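Local coordinates for protein tryptophan synthase alpha chain (Chlamydia trachomatis, PDB 6V82) that probably cleaves indoleglycerol phosphate to indole and glyceraldehyde 3-phosphate as the alpha subunit of tryptophan synthase, in the last step of tryptophan biosynthesis, at residues I79-R84 / K113-N118; I152-T157 / L172-C177. One frame throughout, in Å; residues are numbered along the deposited sequence.

How the interactions relate
Both interactions belong to one TIM barrel, but they lie on opposite sides of the chain's centre, about 29 Å apart between centres and about 11 Å at the nearest atoms, and they share no element. Interaction 1 is a buried helix contact: the C-terminal turns of helices 73-84 and 106-115 meet through small apolar groups, and one arginine reaches the loop leading to the next strand. Interaction 2 is partly buried and joins neighbouring parallel strands of the barrel wall, where regular backbone hydrogen bonds do the holding and side chains pack beside them. Its strand ends run into loops, and acidic side chains of another protein chain pack against Ser-153 and Ile-175.

Interaction 1: I79-R84 / K113-N118; sequences IVEGIR and KDAGIN
Ala-115, with the largest buried surface here, sets its CB against both Val-80 and Glu-81, 3.8 Å from Val-80 CG1 and equally far from the CG of Glu-81. The two branches of Val-80 divide the work. Val-80 CG1, anti to the backbone N (chi1 174°), lies against the last helical residue, 3.4 Å from Ala-115 O, while Val-80 CG2 meets the CD1 of Ile-117 at 3.6 Å, the two side chains crossing at about a right angle. Leu-92 of strand 92-96 touches both side chains.

Arg-84 runs past Ala-115 O and Gly-116. Arg-84 CG lies 3.3 Å from Ala-115 O, and the bend at chi2 (-77°) turns the guanidinium toward Gly-116; Arg-84 NH2 gives a weak, bent hydrogen bond to Gly-116 O at 2.9 Å. Asn-118 OD1 sits at the guanidinium edge, near its plane, 2.9 Å from Arg-84 NH2; this OD1 accepts a hydrogen bond from Leu-92 N. The other terminal nitrogen, NH1, donates to the carbonyls of Val-90 and Asn-87, so the guanidinium bridges the loop before strand 92-96 and, weakly, the one after helix 106-115. Gly-116, at positive phi, closes helix 106-115 in a Schellman motif. Together these contacts pack two neighbouring outer helices of a TIM barrel at their C-terminal ends.

Interaction 2: I152-T157 / L172-C177; sequences ISAGTT and LYYIPC
Two backbone hydrogen bonds hold Ile-152 to the neighbouring strand: its N donates to Tyr-173 O at 3.0 Å and its O accepts from Ile-175 N at the same length. Ile-152 thus pairs in parallel with Tyr-174, as adjacent strands do in a TIM barrel, where strand 147-153, helix 158-167 and strand 172-175 make a beta-alpha-beta unit. The CA of Tyr-174 adds a CA-H...O contact to Ile-152 O. Beyond the pairing, Ser-153 OG gives only a weak bond to Ile-175 O. A type I turn from Ser-153 to Thr-156 carries the chain toward helix 158-167, and Thr-156 OG1 takes the N-H of Ser-153.

Tyr-173 OH is hydrogen-bonded to OE2 of Glu-44, one of two predicted proton acceptors, so the strand reaches the probable active site. On the sheet face of Ile-152 and Tyr-174, Val-194 of helix 187-198 packs against both. With chi1 at 62°, Ile-152 CG1 sits between its backbone N and carbonyl carbon and comes 3.5 Å from Tyr-174 CD2; its CD1 goes on to Leu-172 CD1, 3.6 Å away. At the far end of the ring, Tyr-174 OH rests 3.6 Å from Ala-154 CA.

Interaction 1: I79-R84 / K113-N118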
ATOM      1  N   ILE A  79      29.811  17.591  41.523  1.00 28.18           N
ATOM      2  CA  ILE A  79      28.752  18.534  41.856  1.00 27.92           C
ATOM      3  C   ILE A  79      28.396  18.429  43.331  1.00 28.17           C
ATOM      4  O   ILE A  79      28.317  19.438  44.043  1.00 25.75           O
ATOM      5  CB  ILE A  79      27.522  18.285  40.971  1.00 22.10           C
ATOM      6  CG1 ILE A  79      27.794  18.769  39.554  1.00 27.03           C
ATOM      7  CG2 ILE A  79      26.297  18.972  41.572  1.00 19.89           C
ATOM      8  CD1 ILE A  79      26.757  18.329  38.588  1.00 29.20           C
ATOM      9  N   VAL A  80      28.165  17.201  43.806  1.00 23.85           N
ATOM     10  CA  VAL A  80      27.812  17.005  45.207  1.00 23.34           C
ATOM     11  C   VAL A  80      28.937  17.481  46.110  1.00 28.89           C
ATOM     12  O   VAL A  80      28.693  18.101  47.150  1.00 32.77           O
ATOM     13  CB  VAL A  80      27.465  15.532  45.474  1.00 20.42           C
ATOM     14  CG1 VAL A  80      27.238  15.312  46.977  1.00 21.27           C
ATOM     15  CG2 VAL A  80      26.243  15.138  44.672  1.00 17.39           C
ATOM     16  N   GLU A  81      30.187  17.214  45.729  1.00 25.66           N
ATOM     17  CA  GLU A  81      31.300  17.700  46.539  1.00 33.16           C
ATOM     18  C   GLU A  81      31.404  19.222  46.505  1.00 33.01           C
ATOM     19  O   GLU A  81      31.782  19.831  47.507  1.00 32.29           O
ATOM     20  CB  GLU A  81      32.604  17.051  46.086  1.00 38.10           C
ATOM     21  CG  GLU A  81      32.656  15.566  46.420  1.00 51.51           C
ATOM     22  CD  GLU A  81      33.787  14.841  45.716  1.00 61.23           C
ATOM     23  OE1 GLU A  81      34.681  15.534  45.198  1.00 63.42           O
ATOM     24  OE2 GLU A  81      33.775  13.587  45.675  1.00 65.71           O
ATOM     25  N   GLY A  82      31.054  19.850  45.379  1.00 32.35           N
ATOM     26  CA  GLY A  82      31.050  21.303  45.327  1.00 27.20           C
ATOM     27  C   GLY A  82      29.981  21.921  46.210  1.00 33.62           C
ATOM     28  O   GLY A  82      30.198  22.978  46.811  1.00 35.22           O
ATOM     29  N   ILE A  83      28.815  21.270  46.302  1.00 32.84           N
ATOM     30  CA  ILE A  83      27.768  21.723  47.218  1.00 31.22           C
ATOM     31  C   ILE A  83      28.214  21.558  48.665  1.00 31.07           C
ATOM     32  O   ILE A  83      28.013  22.454  49.497  1.00 34.11           O
ATOM     33  CB  ILE A  83      26.456  20.958  46.950  1.00 30.96           C
ATOM     34  CG1 ILE A  83      25.906  21.307  45.568  1.00 27.42           C
ATOM     35  CG2 ILE A  83      25.440  21.237  48.043  1.00 21.20           C
ATOM     36  CD1 ILE A  83      24.821  20.366  45.113  1.00 28.15           C
ATOM     37  N   ARG A  84      28.822  20.412  48.994  1.00 30.94           N
ATOM     38  CA  ARG A  84      29.240  20.170  50.375  1.00 33.71           C
ATOM     39  C   ARG A  84      30.413  21.040  50.790  1.00 32.63           C
ATOM     40  O   ARG A  84      30.606  21.255  51.988  1.00 38.99           O
ATOM     41  CB  ARG A  84      29.589  18.697  50.590  1.00 29.59           C
ATOM     42  CG  ARG A  84      28.372  17.814  50.828  1.00 29.78           C
ATOM     43  CD  ARG A  84      27.843  17.967  52.240  1.00 42.10           C
ATOM     44  NE  ARG A  84      26.625  17.178  52.430  1.00 49.34           N
ATOM     45  CZ  ARG A  84      25.384  17.669  52.418  1.00 36.41           C
ATOM     46  NH1 ARG A  84      25.161  18.971  52.249  1.00 25.48           N
ATOM     47  NH2 ARG A  84      24.361  16.848  52.597  1.00 28.98           N
ATOM     48  N   LYS A 113      27.489   8.537  49.163  1.00 29.96           N
ATOM     49  CA  LYS A 113      27.338   8.855  50.576  1.00 30.83           C
ATOM     50  C   LYS A 113      28.501   9.702  51.067  1.00 37.53           C
ATOM     51  O   LYS A 113      28.305  10.719  51.743  1.00 38.53           O
ATOM     52  CB  LYS A 113      27.235   7.564  51.387  1.00 27.95           C
ATOM     53  CG  LYS A 113      27.305   7.779  52.882  1.00 29.41           C
ATOM     54  CD  LYS A 113      26.039   7.323  53.595  1.00 39.88           C
ATOM     55  CE  LYS A 113      25.920   7.946  54.976  1.00 42.87           C
ATOM     56  NZ  LYS A 113      25.673   9.417  54.824  1.00 47.97           N
ATOM     57  N   ASP A 114      29.727   9.302  50.718  1.00 37.39           N
ATOM     58  CA  ASP A 114      30.905  10.057  51.131  1.00 32.03           C
ATOM     59  C   ASP A 114      30.927  11.449  50.522  1.00 35.15           C
ATOM     60  O   ASP A 114      31.437  12.382  51.145  1.00 34.71           O
ATOM     61  CB  ASP A 114      32.173   9.299  50.756  1.00 34.43           C
ATOM     62  CG  ASP A 114      32.344   8.022  51.566  1.00 58.00           C
ATOM     63  OD1 ASP A 114      31.518   7.779  52.480  1.00 61.66           O
ATOM     64  OD2 ASP A 114      33.298   7.255  51.287  1.00 70.28           O
ATOM     65  N   ALA A 115      30.361  11.624  49.323  1.00 35.01           N
ATOM     66  CA  ALA A 115      30.406  12.943  48.702  1.00 30.54           C
ATOM     67  C   ALA A 115      29.441  13.917  49.375  1.00 35.79           C
ATOM     68  O   ALA A 115      29.662  15.135  49.333  1.00 33.90           O
ATOM     69  CB  ALA A 115      30.108  12.829  47.210  1.00 23.53           C
ATOM     70  N   GLY A 116      28.384  13.405  50.009  1.00 28.82           N
ATOM     71  CA  GLY A 116      27.397  14.273  50.609  1.00 29.51           C
ATOM     72  C   GLY A 116      25.946  13.864  50.413  1.00 32.07           C
ATOM     73  O   GLY A 116      25.065  14.495  51.004  1.00 34.64           O
ATOM     74  N   ILE A 117      25.660  12.836  49.601  1.00 26.54           N
ATOM     75  CA  ILE A 117      24.268  12.432  49.385  1.00 26.13           C
ATOM     76  C   ILE A 117      23.732  11.760  50.646  1.00 28.35           C
ATOM     77  O   ILE A 117      24.440  10.987  51.303  1.00 29.51           O
ATOM     78  CB  ILE A 117      24.141  11.491  48.173  1.00 22.69           C
ATOM     79  CG1 ILE A 117      24.490  12.208  46.855  1.00 24.60           C
ATOM     80  CG2 ILE A 117      22.741  10.880  48.123  1.00 19.62           C
ATOM     81  CD1 ILE A 117      23.650  13.458  46.567  1.00 21.62           C
ATOM     82  N   ASN A 118      22.475  12.052  50.994  1.00 28.81           N
ATOM     83  CA  ASN A 118      21.846  11.483  52.180  1.00 22.88           C
ATOM     84  C   ASN A 118      20.677  10.571  51.879  1.00 28.08           C
ATOM     85  O   ASN A 118      20.408   9.651  52.653  1.00 25.42           O
ATOM     86  CB  ASN A 118      21.355  12.598  53.110  1.00 26.39           C
ATOM     87  CG  ASN A 118      22.433  13.617  53.400  1.00 32.90           C
ATOM     88  OD1 ASN A 118      22.345  14.762  52.952  1.00 33.70           O
ATOM     89  ND2 ASN A 118      23.482  13.200  54.123  1.00 30.60           N
TER
HETATM   90  O   HOH W   1      26.079  14.544  54.366  1.00 41.81           O

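Interaction 2: I152-T157 / L172-C177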
ATOM      1  N   ILE A 152       4.329   6.745  48.051  1.00 39.53           N
ATOM      2  CA  ILE A 152       3.116   5.974  48.276  1.00 45.81           C
ATOM      3  C   ILE A 152       1.918   6.771  47.793  1.00 48.89           C
ATOM      4  O   ILE A 152       1.939   8.000  47.713  1.00 46.90           O
ATOM      5  CB  ILE A 152       2.920   5.566  49.750  1.00 49.42           C
ATOM      6  CG1 ILE A 152       2.776   6.792  50.636  1.00 50.28           C
ATOM      7  CG2 ILE A 152       4.082   4.721  50.230  1.00 52.97           C
ATOM      8  CD1 ILE A 152       3.074   6.495  52.083  1.00 58.26           C
ATOM      9  N   SER A 153       0.870   6.035  47.464  1.00 55.37           N
ATOM     10  CA  SER A 153      -0.387   6.568  46.976  1.00 61.34           C
ATOM     11  C   SER A 153      -1.504   6.089  47.897  1.00 69.00           C
ATOM     12  O   SER A 153      -1.300   5.227  48.760  1.00 66.95           O
ATOM     13  CB  SER A 153      -0.632   6.122  45.526  1.00 60.29           C
ATOM     14  OG  SER A 153      -1.654   6.894  44.918  1.00 69.99           O
ATOM     15  N   ALA A 154      -2.700   6.664  47.723  1.00 74.37           N
ATOM     16  CA  ALA A 154      -3.841   6.201  48.503  1.00 74.99           C
ATOM     17  C   ALA A 154      -4.115   4.724  48.245  1.00 84.99           C
ATOM     18  O   ALA A 154      -4.369   3.953  49.179  1.00 84.81           O
ATOM     19  CB  ALA A 154      -5.073   7.040  48.187  1.00 67.91           C
ATOM     20  N   GLY A 155      -4.043   4.308  46.986  1.00 89.64           N
ATOM     21  CA  GLY A 155      -4.276   2.929  46.632  1.00 95.95           C
ATOM     22  C   GLY A 155      -3.120   1.990  46.873  1.00 91.92           C
ATOM     23  O   GLY A 155      -3.117   0.888  46.317  1.00 97.07           O
ATOM     24  N   THR A 156      -2.132   2.383  47.674  1.00 85.18           N
ATOM     25  CA  THR A 156      -1.040   1.474  47.990  1.00 78.57           C
ATOM     26  C   THR A 156      -1.588   0.211  48.648  1.00 89.62           C
ATOM     27  O   THR A 156      -2.286   0.274  49.671  1.00 86.30           O
ATOM     28  CB  THR A 156      -0.016   2.164  48.887  1.00 69.48           C
ATOM     29  OG1 THR A 156       0.800   3.039  48.095  1.00 66.06           O
ATOM     30  CG2 THR A 156       0.885   1.141  49.554  1.00 66.85           C
ATOM     31  N   THR A 157      -1.305  -0.932  48.029  1.00102.31           N
ATOM     32  CA  THR A 157      -1.787  -2.194  48.564  1.00110.80           C
ATOM     33  C   THR A 157      -1.117  -2.463  49.913  1.00108.93           C
ATOM     34  O   THR A 157       0.042  -2.080  50.122  1.00106.24           O
ATOM     35  CB  THR A 157      -1.520  -3.352  47.584  1.00116.48           C
ATOM     36  OG1 THR A 157      -0.246  -3.950  47.849  1.00117.71           O
ATOM     37  CG2 THR A 157      -1.538  -2.864  46.140  1.00111.90           C
ATOM     38  N   LEU A 172       8.687  10.042  53.579  1.00 34.96           N
ATOM     39  CA  LEU A 172       7.927   9.426  52.498  1.00 35.87           C
ATOM     40  C   LEU A 172       7.271  10.503  51.658  1.00 43.55           C
ATOM     41  O   LEU A 172       6.653  11.430  52.195  1.00 53.16           O
ATOM     42  CB  LEU A 172       6.848   8.492  53.031  1.00 38.88           C
ATOM     43  CG  LEU A 172       7.261   7.049  53.246  1.00 49.58           C
ATOM     44  CD1 LEU A 172       6.129   6.323  53.947  1.00 55.40           C
ATOM     45  CD2 LEU A 172       7.581   6.399  51.914  1.00 44.17           C
ATOM     46  N   TYR A 173       7.400  10.377  50.349  1.00 36.61           N
ATOM     47  CA  TYR A 173       6.588  11.173  49.454  1.00 36.54           C
ATOM     48  C   TYR A 173       5.208  10.546  49.324  1.00 45.41           C
ATOM     49  O   TYR A 173       5.055   9.322  49.319  1.00 45.14           O
ATOM     50  CB  TYR A 173       7.236  11.274  48.086  1.00 35.05           C
ATOM     51  CG  TYR A 173       8.315  12.312  47.961  1.00 35.54           C
ATOM     52  CD1 TYR A 173       8.055  13.642  48.238  1.00 40.28           C
ATOM     53  CD2 TYR A 173       9.581  11.969  47.505  1.00 35.40           C
ATOM     54  CE1 TYR A 173       9.034  14.599  48.096  1.00 40.85           C
ATOM     55  CE2 TYR A 173      10.564  12.916  47.352  1.00 36.93           C
ATOM     56  CZ  TYR A 173      10.285  14.232  47.651  1.00 41.37           C
ATOM     57  OH  TYR A 173      11.263  15.189  47.508  1.00 43.36           O
ATOM     58  N   TYR A 174       4.202  11.404  49.210  1.00 46.27           N
ATOM     59  CA  TYR A 174       2.813  10.990  49.104  1.00 46.63           C
ATOM     60  C   TYR A 174       2.193  11.672  47.896  1.00 49.21           C
ATOM     61  O   TYR A 174       2.345  12.885  47.728  1.00 49.37           O
ATOM     62  CB  TYR A 174       2.050  11.345  50.378  1.00 48.09           C
ATOM     63  CG  TYR A 174       0.698  10.720  50.442  1.00 59.52           C
ATOM     64  CD1 TYR A 174      -0.409  11.381  49.929  1.00 65.03           C
ATOM     65  CD2 TYR A 174       0.520   9.462  50.998  1.00 64.62           C
ATOM     66  CE1 TYR A 174      -1.658  10.816  49.971  1.00 72.32           C
ATOM     67  CE2 TYR A 174      -0.735   8.879  51.048  1.00 71.69           C
ATOM     68  CZ  TYR A 174      -1.825   9.567  50.531  1.00 76.43           C
ATOM     69  OH  TYR A 174      -3.089   9.016  50.562  1.00 78.83           O
ATOM     70  N   ILE A 175       1.518  10.897  47.051  1.00 59.87           N
ATOM     71  CA  ILE A 175       0.837  11.437  45.872  1.00 70.76           C
ATOM     72  C   ILE A 175      -0.666  11.289  46.061  1.00 83.95           C
ATOM     73  O   ILE A 175      -1.223  10.240  45.713  1.00 85.05           O
ATOM     74  CB  ILE A 175       1.266  10.728  44.580  1.00 66.05           C
ATOM     75  CG1 ILE A 175       2.734  10.324  44.634  1.00 65.17           C
ATOM     76  CG2 ILE A 175       1.005  11.625  43.388  1.00 65.49           C
ATOM     77  CD1 ILE A 175       3.145   9.453  43.476  1.00 65.98           C
ATOM     78  N   PRO A 176      -1.357  12.287  46.594  1.00 99.39           N
ATOM     79  CA  PRO A 176      -2.785  12.130  46.892  1.00108.76           C
ATOM     80  C   PRO A 176      -3.656  12.284  45.649  1.00106.69           C
ATOM     81  O   PRO A 176      -3.187  12.623  44.562  1.00108.60           O
ATOM     82  CB  PRO A 176      -3.057  13.243  47.908  1.00113.82           C
ATOM     83  CG  PRO A 176      -2.032  14.283  47.601  1.00109.74           C
ATOM     84  CD  PRO A 176      -0.815  13.566  47.087  1.00102.01           C
ATOM     85  N   CYS A 177      -4.949  12.012  45.845  1.00101.92           N
ATOM     86  CA  CYS A 177      -5.988  12.095  44.812  1.00 99.91           C
ATOM     87  C   CYS A 177      -5.797  13.254  43.841  1.00 96.62           C
ATOM     88  O   CYS A 177      -6.494  14.264  43.933  1.00 98.28           O
ATOM     89  CB  CYS A 177      -7.372  12.222  45.465  1.00103.51           C
ATOM     90  SG  CYS A 177      -8.273  10.673  45.739  1.00108.41           S
TER